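Local coordinates for segregation and condensation protein B (Mycobacterium tuberculosis, PDB 2Z99), which probably takes part in chromosome segregation and condensation during cell division, as a winged-helix subunit of the bacterial condensin-like SMC complex, at residues D28-A33 and R75-A80; A94-T99 and L136-I141; V108-Q113 and F155-L160. All blocks are in the same frame, centred on the assembly; numbering follows the deposited sequence.

Contact 1: residues D28-A33 and R75-A80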
loop_
_atom_site.group_PDB
_atom_site.type_symbol
_atom_site.label_atom_id
_atom_site.label_comp_id
_atom_site.label_asym_id
_atom_site.label_seq_id
_atom_site.Cartn_x
_atom_site.Cartn_y
_atom_site.Cartn_z
ATOM N N ASP A 28 -5.639 -0.667 -0.251
ATOM C CA ASP A 28 -5.052 0.291 0.678
ATOM C C ASP A 28 -6.002 0.547 1.848
ATOM O O ASP A 28 -5.749 1.405 2.699
ATOM C CB ASP A 28 -4.753 1.605 -0.051
ATOM C CG ASP A 28 -3.533 2.323 0.510
ATOM O OD1 ASP A 28 -2.441 1.705 0.586
ATOM O OD2 ASP A 28 -3.664 3.513 0.867
ATOM N N THR A 29 -7.096 -0.205 1.884
ATOM C CA THR A 29 -8.100 -0.087 2.941
ATOM C C THR A 29 -8.760 -1.451 3.044
ATOM O O THR A 29 -8.739 -2.215 2.094
ATOM C CB THR A 29 -9.212 0.958 2.587
ATOM O OG1 THR A 29 -10.123 0.401 1.627
ATOM C CG2 THR A 29 -8.604 2.211 2.000
ATOM N N PRO A 30 -9.353 -1.776 4.198
ATOM C CA PRO A 30 -9.997 -3.083 4.313
ATOM C C PRO A 30 -10.993 -3.316 3.185
ATOM O O PRO A 30 -11.621 -2.372 2.695
ATOM C CB PRO A 30 -10.692 -3.007 5.665
ATOM C CG PRO A 30 -9.779 -2.133 6.460
ATOM C CD PRO A 30 -9.392 -1.048 5.478
ATOM N N VAL A 31 -11.100 -4.570 2.755
ATOM C CA VAL A 31 -12.057 -4.964 1.730
ATOM C C VAL A 31 -13.061 -5.843 2.444
ATOM O O VAL A 31 -12.794 -6.360 3.536
ATOM C CB VAL A 31 -11.448 -5.814 0.594
ATOM C CG1 VAL A 31 -10.909 -4.928 -0.483
ATOM C CG2 VAL A 31 -10.368 -6.726 1.140
ATOM N N THR A 32 -14.217 -6.022 1.831
ATOM C CA THR A 32 -15.245 -6.837 2.438
ATOM C C THR A 32 -15.262 -8.214 1.792
ATOM O O THR A 32 -14.869 -8.374 0.635
ATOM C CB THR A 32 -16.623 -6.170 2.275
ATOM O OG1 THR A 32 -17.611 -6.956 2.944
ATOM C CG2 THR A 32 -16.994 -6.050 0.804
ATOM N N ALA A 33 -15.702 -9.209 2.550
ATOM C CA ALA A 33 -15.795 -10.562 2.027
ATOM C C ALA A 33 -16.642 -10.510 0.754
ATOM O O ALA A 33 -16.321 -11.157 -0.251
ATOM C CB ALA A 33 -16.437 -11.464 3.051
ATOM N N ARG A 75 -8.095 -7.233 5.841
ATOM C CA ARG A 75 -6.882 -6.555 5.401
ATOM C C ARG A 75 -5.630 -7.205 5.985
ATOM O O ARG A 75 -5.654 -7.709 7.098
ATOM C CB ARG A 75 -6.961 -5.088 5.837
ATOM C CG ARG A 75 -5.801 -4.200 5.431
ATOM C CD ARG A 75 -5.986 -2.792 6.019
ATOM N NE ARG A 75 -5.122 -1.814 5.359
ATOM C CZ ARG A 75 -5.099 -0.505 5.614
ATOM N NH1 ARG A 75 -5.896 0.040 6.537
ATOM N NH2 ARG A 75 -4.271 0.268 4.920
ATOM N N MET A 76 -4.539 -7.203 5.225
ATOM C CA MET A 76 -3.280 -7.758 5.719
ATOM C C MET A 76 -2.548 -6.712 6.560
ATOM O O MET A 76 -2.283 -5.604 6.089
ATOM C CB MET A 76 -2.375 -8.170 4.562
ATOM C CG MET A 76 -2.935 -9.274 3.715
ATOM S SD MET A 76 -1.684 -10.085 2.766
ATOM C CE MET A 76 -1.708 -9.098 1.303
ATOM N N TYR A 77 -2.229 -7.065 7.801
ATOM C CA TYR A 77 -1.517 -6.176 8.710
ATOM C C TYR A 77 -0.150 -6.752 9.085
ATOM O O TYR A 77 0.147 -7.922 8.841
ATOM C CB TYR A 77 -2.300 -5.982 10.017
ATOM C CG TYR A 77 -3.645 -5.319 9.862
ATOM C CD1 TYR A 77 -4.632 -5.887 9.062
ATOM C CD2 TYR A 77 -3.921 -4.103 10.490
ATOM C CE1 TYR A 77 -5.862 -5.263 8.879
ATOM C CE2 TYR A 77 -5.152 -3.465 10.317
ATOM C CZ TYR A 77 -6.117 -4.049 9.507
ATOM O OH TYR A 77 -7.323 -3.417 9.301
ATOM N N THR A 78 0.679 -5.906 9.684
ATOM C CA THR A 78 1.988 -6.311 10.172
ATOM C C THR A 78 1.720 -6.966 11.531
ATOM O O THR A 78 1.015 -6.398 12.371
ATOM C CB THR A 78 2.890 -5.093 10.351
ATOM O OG1 THR A 78 3.711 -4.946 9.187
ATOM C CG2 THR A 78 3.742 -5.224 11.611
ATOM N N ARG A 79 2.260 -8.159 11.748
ATOM C CA ARG A 79 2.031 -8.848 13.011
ATOM C C ARG A 79 2.681 -8.060 14.141
ATOM O O ARG A 79 3.829 -7.623 14.034
ATOM C CB ARG A 79 2.575 -10.282 12.937
ATOM C CG ARG A 79 2.002 -11.218 13.990
ATOM C CD ARG A 79 2.337 -12.688 13.701
ATOM N NE ARG A 79 1.639 -13.215 12.524
ATOM C CZ ARG A 79 0.372 -13.617 12.511
ATOM N NH1 ARG A 79 -0.360 -13.569 13.614
ATOM N NH2 ARG A 79 -0.174 -14.048 11.386
ATOM N N ALA A 80 1.924 -7.872 15.218
ATOM C CA ALA A 80 2.357 -7.101 16.389
ATOM C C ALA A 80 3.848 -7.080 16.734
ATOM O O ALA A 80 4.504 -6.040 16.613
ATOM C CB ALA A 80 1.560 -7.544 17.624
#

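Contact 2: residues A94-T99 and L136-I141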
loop_
_atom_site.group_PDB
_atom_site.type_symbol
_atom_site.label_atom_id
_atom_site.label_comp_id
_atom_site.label_asym_id
_atom_site.label_seq_id
_atom_site.Cartn_x
_atom_site.Cartn_y
_atom_site.Cartn_z
ATOM N N ALA A 94 13.991 8.991 6.764
ATOM C CA ALA A 94 13.905 10.365 7.238
ATOM C C ALA A 94 15.131 11.186 6.841
ATOM O O ALA A 94 15.010 12.326 6.391
ATOM C CB ALA A 94 13.746 10.373 8.756
ATOM N N ARG A 95 16.315 10.610 7.011
ATOM C CA ARG A 95 17.537 11.318 6.668
ATOM C C ARG A 95 18.274 10.707 5.494
ATOM O O ARG A 95 18.698 9.551 5.539
ATOM C CB ARG A 95 18.465 11.388 7.881
ATOM C CG ARG A 95 17.997 12.379 8.927
ATOM C CD ARG A 95 18.829 12.303 10.195
ATOM N NE ARG A 95 18.434 13.337 11.144
ATOM C CZ ARG A 95 18.774 13.336 12.427
ATOM N NH1 ARG A 95 19.514 12.349 12.912
ATOM N NH2 ARG A 95 18.382 14.325 13.216
ATOM N N THR A 96 18.421 11.502 4.441
ATOM C CA THR A 96 19.121 11.067 3.239
ATOM C C THR A 96 20.621 11.015 3.523
ATOM O O THR A 96 21.084 11.541 4.534
ATOM C CB THR A 96 18.838 12.036 2.060
ATOM O OG1 THR A 96 19.197 13.374 2.432
ATOM C CG2 THR A 96 17.356 12.009 1.699
ATOM N N LYS A 97 21.371 10.367 2.638
ATOM C CA LYS A 97 22.820 10.241 2.792
ATOM C C LYS A 97 23.494 11.613 2.906
ATOM O O LYS A 97 22.868 12.644 2.659
ATOM C CB LYS A 97 23.387 9.459 1.595
ATOM C CG LYS A 97 24.913 9.411 1.499
ATOM C CD LYS A 97 25.550 8.762 2.718
ATOM C CE LYS A 97 27.068 8.815 2.639
ATOM N NZ LYS A 97 27.690 8.227 3.851
ATOM N N LEU A 98 24.766 11.627 3.297
ATOM C CA LEU A 98 25.507 12.877 3.425
ATOM C C LEU A 98 26.122 13.275 2.088
ATOM O O LEU A 98 26.726 12.450 1.395
ATOM C CB LEU A 98 26.618 12.756 4.478
ATOM C CG LEU A 98 26.263 12.900 5.964
ATOM C CD1 LEU A 98 27.515 12.718 6.815
ATOM C CD2 LEU A 98 25.658 14.271 6.218
ATOM N N THR A 99 25.959 14.544 1.730
ATOM C CA THR A 99 26.503 15.069 0.489
ATOM C C THR A 99 28.020 15.113 0.615
ATOM O O THR A 99 28.556 15.080 1.721
ATOM C CB THR A 99 25.973 16.487 0.217
ATOM O OG1 THR A 99 26.374 17.362 1.281
ATOM C CG2 THR A 99 24.453 16.478 0.136
ATOM N N LEU A 136 25.568 18.200 13.371
ATOM C CA LEU A 136 25.264 18.269 14.795
ATOM C C LEU A 136 24.039 17.424 15.134
ATOM O O LEU A 136 24.095 16.565 16.015
ATOM C CB LEU A 136 25.010 19.714 15.221
ATOM C CG LEU A 136 26.203 20.671 15.181
ATOM C CD1 LEU A 136 25.736 22.062 15.554
ATOM C CD2 LEU A 136 27.293 20.189 16.124
ATOM N N ALA A 137 22.938 17.671 14.430
ATOM C CA ALA A 137 21.699 16.938 14.654
ATOM C C ALA A 137 21.894 15.433 14.504
ATOM O O ALA A 137 21.266 14.650 15.216
ATOM C CB ALA A 137 20.638 17.418 13.695
ATOM N N ARG A 138 22.759 15.024 13.580
ATOM C CA ARG A 138 23.017 13.603 13.373
ATOM C C ARG A 138 24.041 13.069 14.365
ATOM O O ARG A 138 24.466 11.914 14.255
ATOM C CB ARG A 138 23.531 13.336 11.961
ATOM C CG ARG A 138 22.585 13.734 10.867
ATOM C CD ARG A 138 23.097 13.236 9.539
ATOM N NE ARG A 138 22.216 13.640 8.453
ATOM C CZ ARG A 138 22.185 13.046 7.266
ATOM N NH1 ARG A 138 22.991 12.019 7.023
ATOM N NH2 ARG A 138 21.356 13.482 6.324
ATOM N N GLY A 139 24.446 13.918 15.311
ATOM C CA GLY A 139 25.401 13.522 16.330
ATOM C C GLY A 139 26.779 13.111 15.854
ATOM O O GLY A 139 27.482 12.383 16.561
ATOM N N LEU A 140 27.182 13.554 14.667
ATOM C CA LEU A 140 28.513 13.210 14.172
ATOM C C LEU A 140 29.592 14.102 14.794
ATOM O O LEU A 140 30.769 13.738 14.837
ATOM C CB LEU A 140 28.567 13.308 12.645
ATOM C CG LEU A 140 28.027 12.105 11.871
ATOM C CD1 LEU A 140 28.538 10.814 12.507
ATOM C CD2 LEU A 140 26.521 12.134 11.888
ATOM N N ILE A 141 29.188 15.276 15.269
ATOM C CA ILE A 141 30.118 16.207 15.902
ATOM C C ILE A 141 29.344 16.891 16.999
ATOM O O ILE A 141 28.120 16.806 17.043
ATOM C CB ILE A 141 30.641 17.311 14.922
ATOM C CG1 ILE A 141 29.476 18.213 14.487
ATOM C CG2 ILE A 141 31.353 16.665 13.732
ATOM C CD1 ILE A 141 29.880 19.405 13.629
#

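Contact 3: residues V108-Q113 and F155-L160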
loop_
_atom_site.group_PDB
_atom_site.type_symbol
_atom_site.label_atom_id
_atom_site.label_comp_id
_atom_site.label_asym_id
_atom_site.label_seq_id
_atom_site.Cartn_x
_atom_site.Cartn_y
_atom_site.Cartn_z
ATOM N N VAL A 108 37.133 17.807 7.965
ATOM C CA VAL A 108 37.867 18.940 8.485
ATOM C C VAL A 108 37.812 18.924 10.011
ATOM O O VAL A 108 38.837 19.071 10.669
ATOM C CB VAL A 108 37.297 20.275 7.934
ATOM C CG1 VAL A 108 37.980 21.462 8.603
ATOM C CG2 VAL A 108 37.511 20.339 6.444
ATOM N N VAL A 109 36.619 18.733 10.569
ATOM C CA VAL A 109 36.459 18.693 12.018
ATOM C C VAL A 109 37.192 17.498 12.582
ATOM O O VAL A 109 37.846 17.592 13.614
ATOM C CB VAL A 109 34.981 18.574 12.443
ATOM C CG1 VAL A 109 34.893 18.248 13.926
ATOM C CG2 VAL A 109 34.249 19.879 12.159
ATOM N N ALA A 110 37.080 16.370 11.891
ATOM C CA ALA A 110 37.719 15.134 12.325
ATOM C C ALA A 110 39.231 15.252 12.443
ATOM O O ALA A 110 39.805 14.912 13.476
ATOM C CB ALA A 110 37.366 14.008 11.367
ATOM N N TYR A 111 39.865 15.742 11.383
ATOM C CA TYR A 111 41.315 15.885 11.343
ATOM C C TYR A 111 41.895 17.077 12.103
ATOM O O TYR A 111 43.077 17.078 12.442
ATOM C CB TYR A 111 41.774 15.918 9.884
ATOM C CG TYR A 111 41.766 14.564 9.192
ATOM C CD1 TYR A 111 42.815 13.659 9.378
ATOM C CD2 TYR A 111 40.726 14.200 8.331
ATOM C CE1 TYR A 111 42.837 12.422 8.717
ATOM C CE2 TYR A 111 40.735 12.963 7.665
ATOM C CZ TYR A 111 41.797 12.081 7.861
ATOM O OH TYR A 111 41.831 10.874 7.190
ATOM N N ARG A 112 41.085 18.096 12.362
ATOM C CA ARG A 112 41.564 19.261 13.102
ATOM C C ARG A 112 40.865 19.313 14.452
ATOM O O ARG A 112 41.009 20.272 15.208
ATOM C CB ARG A 112 41.280 20.552 12.332
ATOM C CG ARG A 112 42.187 20.823 11.143
ATOM C CD ARG A 112 41.882 22.198 10.561
ATOM N NE ARG A 112 42.925 22.683 9.659
ATOM C CZ ARG A 112 43.209 22.142 8.478
ATOM N NH1 ARG A 112 42.529 21.089 8.042
ATOM N NH2 ARG A 112 44.174 22.656 7.728
ATOM N N GLN A 113 40.121 18.247 14.732
ATOM C CA GLN A 113 39.342 18.078 15.955
ATOM C C GLN A 113 38.997 19.377 16.678
ATOM O O GLN A 113 38.097 20.083 16.233
ATOM C CB GLN A 113 40.030 17.096 16.890
ATOM C CG GLN A 113 39.059 16.397 17.818
ATOM C CD GLN A 113 38.080 15.523 17.065
ATOM O OE1 GLN A 113 38.343 15.107 15.938
ATOM N NE2 GLN A 113 36.955 15.222 17.695
ATOM N N PHE A 155 34.714 22.473 18.245
ATOM C CA PHE A 155 33.974 21.257 17.915
ATOM C C PHE A 155 34.844 20.026 17.818
ATOM O O PHE A 155 36.060 20.113 17.651
ATOM C CB PHE A 155 33.230 21.409 16.574
ATOM C CG PHE A 155 32.106 22.399 16.607
ATOM C CD1 PHE A 155 32.357 23.761 16.491
ATOM C CD2 PHE A 155 30.799 21.972 16.811
ATOM C CE1 PHE A 155 31.330 24.680 16.581
ATOM C CE2 PHE A 155 29.759 22.886 16.903
ATOM C CZ PHE A 155 30.022 24.239 16.790
ATOM N N ALA A 156 34.200 18.868 17.908
ATOM C CA ALA A 156 34.905 17.607 17.794
ATOM C C ALA A 156 33.948 16.539 17.312
ATOM O O ALA A 156 32.729 16.680 17.417
ATOM C CB ALA A 156 35.499 17.210 19.134
ATOM N N THR A 157 34.511 15.476 16.762
ATOM C CA THR A 157 33.721 14.366 16.290
ATOM C C THR A 157 33.328 13.586 17.533
ATOM O O THR A 157 34.115 13.462 18.469
ATOM C CB THR A 157 34.534 13.466 15.363
ATOM O OG1 THR A 157 35.712 13.013 16.042
ATOM C CG2 THR A 157 34.939 14.226 14.115
ATOM N N THR A 158 32.105 13.077 17.543
ATOM C CA THR A 158 31.602 12.322 18.675
ATOM C C THR A 158 32.168 10.913 18.681
ATOM O O THR A 158 33.105 10.606 17.951
ATOM C CB THR A 158 30.082 12.230 18.615
ATOM O OG1 THR A 158 29.697 11.466 17.464
ATOM C CG2 THR A 158 29.475 13.628 18.521
ATOM N N GLU A 159 31.592 10.060 19.523
ATOM C CA GLU A 159 32.004 8.666 19.627
ATOM C C GLU A 159 31.263 7.914 18.522
ATOM O O GLU A 159 31.805 7.005 17.892
ATOM C CB GLU A 159 31.603 8.100 20.990
ATOM C CG GLU A 159 32.102 8.901 22.188
ATOM C CD GLU A 159 33.615 8.909 22.307
ATOM O OE1 GLU A 159 34.214 7.811 22.390
ATOM O OE2 GLU A 159 34.205 10.014 22.322
ATOM N N LEU A 160 30.017 8.315 18.299
ATOM C CA LEU A 160 29.174 7.716 17.275
ATOM C C LEU A 160 29.865 7.853 15.921
ATOM O O LEU A 160 29.722 6.992 15.049
ATOM C CB LEU A 160 27.814 8.420 17.256
ATOM C CG LEU A 160 26.644 7.758 16.528
ATOM C CD1 LEU A 160 25.393 8.588 16.766
ATOM C CD2 LEU A 160 26.936 7.626 15.042
#

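Contact 1: residues D28-A33 and R75-A80
The backbones come together at Pro30 and Arg75, whose CA atoms lie 4.8 Å apart where the irregular segment 28-33 passes strand 73-78. From here the work is done chiefly by one long side chain. With CG anti to the backbone N (chi1 -178°) and the chain extended from CG to NE, Arg75 reaches out along the loop past Pro30 to Thr29 and Asp28. Its methylene CD rests on the proline ring, 3.9 Å from both CG and CD of Pro30. Farther out, the guanidinium turns one face to the loop backbone, and Thr29 CA sits 4.0 Å above the centre of that plane. The carbonyl of Asp28 lies over the same face. Although Asp28 O is 2.9 Å from Arg75 NH2, the angle is too poor for a hydrogen bond; the oxygen comes in over the face, an approach that may still be favourable electrostatically. The carboxylate adds little that is direct, as Asp28 OD1 stays 4.9 Å from Arg75 NH2, although the opposite charges may favour this placement of the guanidinium. Tyr77, two residues along the strand, brings its OH to 4.0 Å from Pro30 CG and meets the proline ring at about a right angle. Val31 is backbone-bonded to Trp74, which joins loop to strand, while Arg75 pairs with Arg68 within the hairpin. Thr32 then takes the N-cap position of helix 33-40. A short connection between the first two helices, backbone-bonded to the second strand of the hairpin, is characteristic of the winged-helix fold.

Contact 2: residues A94-T99 and L136-I141
Thr96 and Arg138 form the polar centre of this surface contact. Arg138 NH2 donates to Thr96 O at 2.7 Å with an N-H...O angle of 147°, and NH1 adds a weak second bond to the same oxygen. The acceptor lies near the edge of the guanidinium, tilted 18° from its plane. Arg138 sets CG beside its backbone N (chi1 -61°) and runs extended to NE, which carries the guanidinium from the helix end to that carbonyl. Aliphatic groups lie over both faces, each offset toward the rim: Leu98 CD2 3.6 Å above one and Arg95 CB 3.9 Å above the opposite one. Arg95 then runs antiparallel to Arg138, the guanidinium planes nearly parallel. The two charged ends are staggered, and Arg95 NH1 comes to 3.7 Å from Arg138 CA. Arg95 NH2 is 3.5 Å from Ala137 O, where carbonyls at the end of helix 129-137 may favour a positive charge. Farther out, Leu98 also packs on Leu103, while Thr99 caps helix 100-112 through Ala102 N. Gly139 takes positive phi and its N bonds to Leu136 O, one of the two bonds back into the last turn that make a Schellman motif. Here the linker entering a winged-helix domain is pinned to the C terminus of that domain's third helix.

Contact 3: residues V108-Q113 and F155-L160
Thr157 meets two residues of segment 108-113 with the two branches of its side chain. Its CB lies beside the side chain of Gln113. From there CG2, anti to the carbonyl carbon, is directed at the helix, where it sits 3.4 Å from Ala110 CA and 3.7 Å from Ala110 CB. The other branch, OG1, stands between the backbone N and the carbonyl carbon (chi1 57°) on the side of Gln113, and the side chains of Gln113 and Thr157 cross at about a right angle. Helix 100-112 and strand 153-157 are the first helix and last strand of a winged-helix domain; the axes of 108-112 and 155-157 pass 7.0 Å apart at 95°, so the end of the helix lies across the strand. Val109, one residue before Ala110, fills the deeper side of this crossing. Its CG1 lies against the strand backbone, 3.9 Å from Ala156 C, and approaches Phe155 CB more loosely at 4.4 Å. Inside the domain, Val109 also packs on Val120 and Ile141, and Phe155 sends its ring toward Met132 and Leu136 of helix 129-137. Just past the helix, Gln113 lies along Ala156, though its detailed placement is doubtful.

From the N terminus, contact 1 closes first, across 41 residues that hold most of helix 33-40, helix 44-60 and strand 65-70, and ties the connection after helix 13-26 to the wing hairpin. Helix 83-94 follows. Contact 2 then opens in the linker, and contact 3 opens on helix 100-112 before contact 2 closes, tying the linker to the end of helix 129-137. Contact 3 closes last, tying the end of helix 100-112 to strand 153-157. These two therefore cross, with centres about 14 Å apart, and their second segments meet directly: Thr158 probably hydrogen-bonds to Gly139 O through OG1 and to Leu140 O through N. Contact 1 remains separate, its nearest atoms about 17 Å from contact 2.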